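Local coordinates for tyrosinase (Burkholderia thailandensis, PDB 5ZRD), which oxidises monophenols to catechols, and probably on to quinones, at a paired-copper centre of the tyrosinase family, at residues Y63-D68 and D160-D165; S131-E136 and D313-F318; G184-P189 and E193-H198. All coordinates share one frame; numbering follows the deposited sequence.

Contact 1. Residues Y63-D68 and D160-D165; sequences YRKPVD and DRLPGD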
# COMPACT_ATOMS: atom_id res chain seq x y z
N TYR A 63 -4.72 0.44 14.42
CA TYR A 63 -4.62 -0.34 13.23
C TYR A 63 -3.29 -0.08 12.53
O TYR A 63 -2.62 0.90 12.76
CB TYR A 63 -5.77 0.02 12.28
CG TYR A 63 -7.11 -0.34 12.84
CD1 TYR A 63 -7.58 -1.65 12.81
CD2 TYR A 63 -7.90 0.62 13.46
CE1 TYR A 63 -8.81 -1.98 13.36
CE2 TYR A 63 -9.14 0.31 13.99
CZ TYR A 63 -9.58 -1.00 13.96
OH TYR A 63 -10.78 -1.31 14.51
N ARG A 64 -2.96 -1.04 11.68
CA ARG A 64 -1.87 -0.96 10.73
C ARG A 64 -2.48 -1.05 9.33
O ARG A 64 -2.55 -2.15 8.67
CB ARG A 64 -0.85 -2.08 11.00
CG ARG A 64 -0.15 -2.01 12.36
CD ARG A 64 0.62 -3.29 12.67
NE ARG A 64 1.09 -3.37 14.03
CZ ARG A 64 2.37 -3.35 14.41
NH1 ARG A 64 3.31 -3.16 13.51
NH2 ARG A 64 2.68 -3.51 15.70
N LYS A 65 -2.97 0.12 8.90
CA LYS A 65 -3.71 0.26 7.65
C LYS A 65 -2.90 -0.33 6.49
O LYS A 65 -3.49 -1.00 5.63
CB LYS A 65 -4.12 1.72 7.41
CG LYS A 65 -5.47 2.10 8.01
CD LYS A 65 -6.64 1.37 7.33
CE LYS A 65 -7.59 0.65 8.26
NZ LYS A 65 -8.70 1.53 8.71
N PRO A 66 -1.57 -0.10 6.45
CA PRO A 66 -0.84 -0.65 5.31
C PRO A 66 -0.78 -2.18 5.39
O PRO A 66 -0.86 -2.84 4.36
CB PRO A 66 0.52 0.04 5.29
CG PRO A 66 0.40 1.19 6.28
CD PRO A 66 -0.76 0.87 7.20
N VAL A 67 -0.74 -2.75 6.58
CA VAL A 67 -0.81 -4.23 6.72
C VAL A 67 -2.20 -4.74 6.33
O VAL A 67 -2.32 -5.76 5.64
CB VAL A 67 -0.44 -4.71 8.15
CG1 VAL A 67 -0.64 -6.19 8.32
CG2 VAL A 67 0.98 -4.35 8.54
N ASP A 68 -3.26 -4.10 6.81
CA ASP A 68 -4.63 -4.59 6.51
C ASP A 68 -4.86 -4.73 5.03
O ASP A 68 -5.64 -5.60 4.58
CB ASP A 68 -5.67 -3.65 7.04
CG ASP A 68 -5.63 -3.51 8.55
OD1 ASP A 68 -5.38 -4.52 9.25
OD2 ASP A 68 -5.89 -2.38 9.02
N ASP A 160 -15.05 2.49 14.93
CA ASP A 160 -13.97 3.12 14.16
C ASP A 160 -14.39 4.45 13.46
O ASP A 160 -13.56 5.18 12.89
CB ASP A 160 -13.46 2.07 13.19
CG ASP A 160 -12.91 0.80 13.93
OD1 ASP A 160 -12.24 0.96 14.99
OD2 ASP A 160 -13.17 -0.34 13.46
N ARG A 161 -15.70 4.75 13.50
CA ARG A 161 -16.25 6.00 12.94
C ARG A 161 -15.82 6.12 11.47
O ARG A 161 -15.36 7.16 11.05
CB ARG A 161 -15.81 7.23 13.77
CG ARG A 161 -16.21 7.20 15.24
CD ARG A 161 -17.53 7.90 15.58
NE ARG A 161 -18.24 7.41 16.78
CZ ARG A 161 -17.91 7.70 18.05
NH1 ARG A 161 -16.83 8.41 18.31
NH2 ARG A 161 -18.66 7.25 19.06
N LEU A 162 -15.88 5.03 10.72
CA LEU A 162 -15.59 5.07 9.30
C LEU A 162 -16.90 5.28 8.54
O LEU A 162 -17.81 4.45 8.68
CB LEU A 162 -14.99 3.74 8.85
CG LEU A 162 -13.62 3.39 9.41
CD1 LEU A 162 -13.07 2.19 8.65
CD2 LEU A 162 -12.67 4.58 9.34
N PRO A 163 -16.97 6.33 7.71
CA PRO A 163 -18.19 6.63 6.96
C PRO A 163 -18.59 5.44 6.07
O PRO A 163 -17.76 4.93 5.31
CB PRO A 163 -17.87 7.87 6.11
CG PRO A 163 -16.69 8.51 6.80
CD PRO A 163 -15.95 7.36 7.45
N GLY A 164 -19.83 4.99 6.25
CA GLY A 164 -20.41 3.95 5.42
C GLY A 164 -20.21 2.55 5.97
O GLY A 164 -20.85 1.62 5.48
N ASP A 165 -19.36 2.39 7.01
CA ASP A 165 -18.91 1.07 7.41
C ASP A 165 -19.35 0.69 8.80
O ASP A 165 -19.34 1.51 9.69
CB ASP A 165 -17.39 1.01 7.30
CG ASP A 165 -16.84 -0.44 7.41
OD1 ASP A 165 -17.23 -1.31 6.62
OD2 ASP A 165 -16.02 -0.69 8.30

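Contact 2. Residues S131-E136 and D313-F318; sequences SILTQE and DPIFFF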
# COMPACT_ATOMS: atom_id res chain seq x y z
N SER A 131 -22.01 -15.32 44.10
CA SER A 131 -23.17 -14.48 43.66
C SER A 131 -22.83 -12.98 43.71
O SER A 131 -23.47 -12.20 43.03
CB SER A 131 -24.40 -14.77 44.45
OG SER A 131 -24.16 -14.50 45.82
N ILE A 132 -21.81 -12.55 44.46
CA ILE A 132 -21.49 -11.10 44.45
C ILE A 132 -21.10 -10.68 43.03
O ILE A 132 -21.31 -9.54 42.69
CB ILE A 132 -20.40 -10.71 45.47
CG1 ILE A 132 -20.12 -9.20 45.49
CG2 ILE A 132 -19.11 -11.48 45.22
CD1 ILE A 132 -21.32 -8.35 45.77
N LEU A 133 -20.53 -11.58 42.22
CA LEU A 133 -20.12 -11.28 40.83
C LEU A 133 -21.29 -11.43 39.85
O LEU A 133 -21.16 -11.01 38.72
CB LEU A 133 -18.99 -12.21 40.38
CG LEU A 133 -17.71 -12.20 41.21
CD1 LEU A 133 -16.64 -13.08 40.56
CD2 LEU A 133 -17.19 -10.79 41.40
N THR A 134 -22.39 -12.07 40.24
CA THR A 134 -23.51 -12.26 39.28
C THR A 134 -24.80 -11.53 39.68
O THR A 134 -25.61 -11.25 38.80
CB THR A 134 -23.83 -13.75 39.10
OG1 THR A 134 -24.20 -14.31 40.36
CG2 THR A 134 -22.65 -14.49 38.53
N GLN A 135 -25.00 -11.21 40.96
CA GLN A 135 -26.30 -10.70 41.43
C GLN A 135 -26.57 -9.29 40.88
O GLN A 135 -25.63 -8.52 40.58
CB GLN A 135 -26.39 -10.72 42.96
CG GLN A 135 -25.56 -9.61 43.59
CD GLN A 135 -25.33 -9.84 45.07
OE1 GLN A 135 -25.10 -10.97 45.49
NE2 GLN A 135 -25.37 -8.77 45.85
N GLU A 136 -27.88 -8.98 40.82
CA GLU A 136 -28.44 -7.78 40.16
C GLU A 136 -28.15 -6.52 40.96
O GLU A 136 -27.92 -5.46 40.36
CB GLU A 136 -29.96 -7.87 39.98
CG GLU A 136 -30.37 -8.79 38.83
CD GLU A 136 -31.79 -8.63 38.31
OE1 GLU A 136 -32.61 -7.90 38.96
OE2 GLU A 136 -32.07 -9.23 37.25
N ASP A 313 -15.79 -6.63 30.64
CA ASP A 313 -16.57 -7.33 31.65
C ASP A 313 -15.81 -7.34 32.98
O ASP A 313 -14.75 -7.93 33.05
CB ASP A 313 -16.86 -8.75 31.23
CG ASP A 313 -17.77 -9.48 32.19
OD1 ASP A 313 -17.79 -9.16 33.42
OD2 ASP A 313 -18.47 -10.37 31.66
N PRO A 314 -16.36 -6.74 34.04
CA PRO A 314 -15.68 -6.66 35.35
C PRO A 314 -15.10 -7.99 35.84
O PRO A 314 -14.07 -7.96 36.56
CB PRO A 314 -16.76 -6.16 36.32
CG PRO A 314 -17.67 -5.33 35.45
CD PRO A 314 -17.68 -6.06 34.12
N ILE A 315 -15.72 -9.13 35.44
CA ILE A 315 -15.28 -10.45 35.90
C ILE A 315 -13.90 -10.73 35.33
O ILE A 315 -13.16 -11.56 35.88
CB ILE A 315 -16.26 -11.59 35.53
CG1 ILE A 315 -16.05 -12.81 36.43
CG2 ILE A 315 -16.16 -12.02 34.09
CD1 ILE A 315 -17.24 -13.75 36.42
N PHE A 316 -13.58 -10.12 34.19
CA PHE A 316 -12.21 -10.25 33.66
C PHE A 316 -11.16 -10.06 34.76
O PHE A 316 -10.23 -10.82 34.83
CB PHE A 316 -11.95 -9.24 32.56
CG PHE A 316 -10.57 -9.33 31.97
CD1 PHE A 316 -9.51 -8.67 32.58
CD2 PHE A 316 -10.34 -10.03 30.80
CE1 PHE A 316 -8.25 -8.75 32.02
CE2 PHE A 316 -9.07 -10.11 30.25
CZ PHE A 316 -8.03 -9.48 30.87
N PHE A 317 -11.35 -9.11 35.65
CA PHE A 317 -10.28 -8.71 36.58
C PHE A 317 -10.25 -9.63 37.80
O PHE A 317 -9.16 -9.91 38.35
CB PHE A 317 -10.42 -7.23 36.92
CG PHE A 317 -10.09 -6.40 35.72
CD1 PHE A 317 -11.05 -6.16 34.76
CD2 PHE A 317 -8.79 -6.06 35.44
CE1 PHE A 317 -10.73 -5.49 33.59
CE2 PHE A 317 -8.47 -5.38 34.27
CZ PHE A 317 -9.44 -5.09 33.35
N PHE A 318 -11.41 -10.14 38.21
CA PHE A 318 -11.48 -11.12 39.31
C PHE A 318 -10.79 -12.43 38.89
O PHE A 318 -10.11 -13.10 39.68
CB PHE A 318 -12.95 -11.33 39.70
CG PHE A 318 -13.52 -10.12 40.40
CD1 PHE A 318 -14.01 -9.06 39.67
CD2 PHE A 318 -13.45 -10.00 41.77
CE1 PHE A 318 -14.46 -7.92 40.31
CE2 PHE A 318 -13.93 -8.87 42.40
CZ PHE A 318 -14.44 -7.84 41.67

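Contact 3. Residues G184-P189 and E193-H198; sequences GLVGTP and EQTKIH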
# COMPACT_ATOMS: atom_id res chain seq x y z
N GLY A 184 -23.53 -11.09 22.61
CA GLY A 184 -23.48 -9.63 22.41
C GLY A 184 -22.66 -9.20 21.21
O GLY A 184 -22.08 -8.14 21.24
N LEU A 185 -22.67 -9.95 20.13
CA LEU A 185 -21.99 -9.51 18.91
C LEU A 185 -23.03 -8.80 18.02
O LEU A 185 -24.01 -9.42 17.64
CB LEU A 185 -21.37 -10.73 18.23
CG LEU A 185 -20.29 -10.45 17.19
CD1 LEU A 185 -18.97 -10.02 17.83
CD2 LEU A 185 -20.09 -11.69 16.31
N VAL A 186 -22.86 -7.51 17.75
CA VAL A 186 -23.98 -6.66 17.27
C VAL A 186 -23.56 -5.67 16.16
O VAL A 186 -24.37 -4.82 15.76
CB VAL A 186 -24.61 -5.92 18.46
CG1 VAL A 186 -25.30 -6.87 19.41
CG2 VAL A 186 -23.64 -5.06 19.24
N GLY A 187 -22.34 -5.73 15.64
CA GLY A 187 -21.84 -4.63 14.82
C GLY A 187 -22.21 -4.73 13.35
O GLY A 187 -21.99 -3.79 12.62
N THR A 188 -22.71 -5.87 12.90
CA THR A 188 -23.29 -5.98 11.59
C THR A 188 -24.77 -6.39 11.72
O THR A 188 -25.20 -6.91 12.77
CB THR A 188 -22.59 -7.01 10.69
OG1 THR A 188 -22.83 -8.28 11.28
CG2 THR A 188 -21.10 -6.77 10.53
N PRO A 189 -25.54 -6.17 10.65
CA PRO A 189 -26.98 -6.51 10.72
C PRO A 189 -27.19 -8.00 11.01
O PRO A 189 -27.98 -8.33 11.85
CB PRO A 189 -27.53 -6.11 9.34
CG PRO A 189 -26.62 -4.96 8.93
CD PRO A 189 -25.24 -5.36 9.46
N GLU A 193 -28.89 -9.56 14.25
CA GLU A 193 -30.03 -10.43 14.02
C GLU A 193 -29.81 -11.75 14.78
O GLU A 193 -30.68 -12.13 15.57
CB GLU A 193 -30.25 -10.65 12.52
CG GLU A 193 -31.46 -11.54 12.22
CD GLU A 193 -32.82 -10.92 12.49
OE1 GLU A 193 -33.55 -10.64 11.51
OE2 GLU A 193 -33.17 -10.69 13.68
N GLN A 194 -28.66 -12.41 14.58
CA GLN A 194 -28.37 -13.75 15.22
C GLN A 194 -28.35 -13.61 16.75
O GLN A 194 -28.85 -14.46 17.47
CB GLN A 194 -27.06 -14.38 14.73
CG GLN A 194 -27.04 -14.77 13.25
CD GLN A 194 -28.39 -15.04 12.61
OE1 GLN A 194 -28.91 -14.23 11.83
NE2 GLN A 194 -28.99 -16.18 12.95
N THR A 195 -27.80 -12.52 17.23
CA THR A 195 -27.82 -12.23 18.64
C THR A 195 -29.25 -12.15 19.19
O THR A 195 -29.49 -12.60 20.31
CB THR A 195 -27.05 -10.92 18.88
OG1 THR A 195 -25.68 -11.27 18.86
CG2 THR A 195 -27.40 -10.25 20.18
N LYS A 196 -30.17 -11.52 18.47
CA LYS A 196 -31.54 -11.30 19.00
C LYS A 196 -32.32 -12.63 19.05
O LYS A 196 -33.03 -12.88 20.00
CB LYS A 196 -32.26 -10.22 18.18
CG LYS A 196 -32.05 -8.82 18.74
CD LYS A 196 -31.91 -7.74 17.70
CE LYS A 196 -33.20 -7.37 17.00
NZ LYS A 196 -33.05 -6.11 16.24
N ILE A 197 -32.13 -13.46 18.03
CA ILE A 197 -32.75 -14.78 17.94
C ILE A 197 -32.22 -15.62 19.10
O ILE A 197 -32.99 -16.06 19.96
CB ILE A 197 -32.46 -15.41 16.56
CG1 ILE A 197 -33.13 -14.61 15.43
CG2 ILE A 197 -32.86 -16.88 16.50
CD1 ILE A 197 -32.70 -15.03 14.02
N HIS A 198 -30.89 -15.74 19.18
CA HIS A 198 -30.19 -16.47 20.24
C HIS A 198 -30.66 -16.01 21.63
O HIS A 198 -31.04 -16.85 22.50
CB HIS A 198 -28.66 -16.37 20.09
CG HIS A 198 -27.95 -17.06 21.21
ND1 HIS A 198 -27.40 -18.33 21.07
CD2 HIS A 198 -27.79 -16.69 22.50
CE1 HIS A 198 -26.89 -18.69 22.24
NE2 HIS A 198 -27.15 -17.70 23.15

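Contact 1. Residues Y63-D68 and D160-D165
Tyr63 reaches out with its phenol to the carboxylate of Asp160, and Tyr63 OH donates a hydrogen bond to Asp160 OD1 over 2.7 Å. The hydroxyl meets OD1 on the syn side, but 31° out of the carboxylate plane. Ring and carboxylate stand almost perpendicular, their planes 83° apart, and OD1 lies at the ring edge, in the ring plane, 3.3 Å from Tyr63 CE2. The other oxygen stays close too, with Asp160 OD2 2.8 Å from Tyr63 OH, so the hydroxyl sits before the mouth of the carboxylate. In both residues CG is anti to the carbonyl carbon (chi1 -64° in Tyr63), and both side chains start out across the gap between backbones whose nearest CA atoms, those of Tyr63 and Asp160, are 10.0 Å apart. The contact bridges two loop regions at the surface of the tyrosinase central domain: Tyr63 comes just before the short helix 65-68, N-capped by Arg64, and Asp160 just before the type II turn Leu162-Asp165 that leads into strand 165-167. Asp165 pairs antiparallel with a strand of a second subunit, which places the turn at a subunit interface. Beside this bond, the end of Lys65 comes nearer to the turn, its NZ within 4.4 Å of Leu162 CD1. The ammonium remains 6.8 Å from Asp160 OD2, too far for a salt bridge, though its charge may still help stabilise the carboxylate. Glu170 accepts from the backbone N of Asp160, and Asn167 adds a weak bond to OD2.

Contact 2. Residues S131-E136 and D313-F318
With CG of Leu133 anti to its carbonyl carbon (chi1 -59°) and CG of Phe318 placed likewise, the leucine fork and the phenylalanine ring are turned into each other. Leu133 CD2 comes down on the ring face as a CH-pi contact, 3.7 Å from the Phe318 centroid and 6° from the ring normal. The methyl is so nearly central that all six ring carbons lie at similar distances, from Phe318 CD2 at 3.8 Å to CE1 at 4.1 Å. The second methyl, Leu133 CD1, lies 4.2 Å from both Ile315 CG1 and Phe318 CB; Ile315 and Leu133 meet there at about a right angle. Leu133 thus straddles two residues about one helical turn apart near the N-terminal end of helix 315-334, in the central domain of this type 3 copper protein, the helix that carries the copper ligand His320. Where the chain enters this helix, Ile315 N donates a nearly straight capping bond to Asp313 OD1 (2.9 Å, 170°), arriving from above the carboxylate plane. Arg179 makes a salt bridge to the same oxygen and also donates to Leu133 O, tying the loop 131-136 to the helix entrance through a third residue. The contact is buried, and Phe318 is packed further by Trp36 and Leu32 of helix 27-41. From the same turn Phe316 points elsewhere, its ring stacked on His320 and edge-to-face with His57, and it touches the bound oxygen atom. On the loop itself, Ser131 O accepts from both Thr134 N and Gln135 N, which holds the tight bend carrying Leu133.

Contact 3. Residues G184-P189 and E193-H198
The loop 184-189 leads into helix 189-200 and folds back against its second turn, around an N-cap at Thr188, whose OG1 accepts from Ala191 N just inside the helix. Two bonds join the segments. One is a regular helical bond, Glu193 N to Pro189 O, 2.8 Å long with an N-H...O angle of 163°. The other comes from a side chain: Thr195 OG1 donates to Leu185 O over 2.8 Å, tilted 28° from the carbonyl plane. Thr195 owes this reach to its chi1 of -80°, which sets OG1 anti to the carbonyl carbon and turns it to the incoming loop, while CG2, anti to the backbone N, faces Val186. Ser183 is a further hydrogen-bonding partner of OG1, so the buried hydroxyl has at least two hydrogen-bonding partners. The loop thereby lies along the helix at Thr195, nearly two turns into the helix. A second subunit packs nearby, its Gly187 against Pro189 and its Gly164 against Thr188. Beside the hydroxyl bond, the apolar branches meet obliquely, Val186 CG1 lying 4.1 Å from Thr195 CG2.

In the fold
Contact 2 is the buried one, close to the copper centre; contact 1 lies at the surface and contact 3 is partly buried, both away from the annotated sites. Chemistry follows place: contact 2 is carried by apolar side chains, contact 1 by a phenol and a carboxylate, and contact 3 by bonds to backbone carbonyls with a little apolar packing. Contacts 1 and 3 both touch the second subunit and come within about 6 Å at their nearest atoms, whereas 1 and 2 are about 18 Å apart. All belong to the central tyrosinase domain, where contacts 1 and 2 join distant parts of the chain and contact 3 stays local, within the sequence spanned by contact 2.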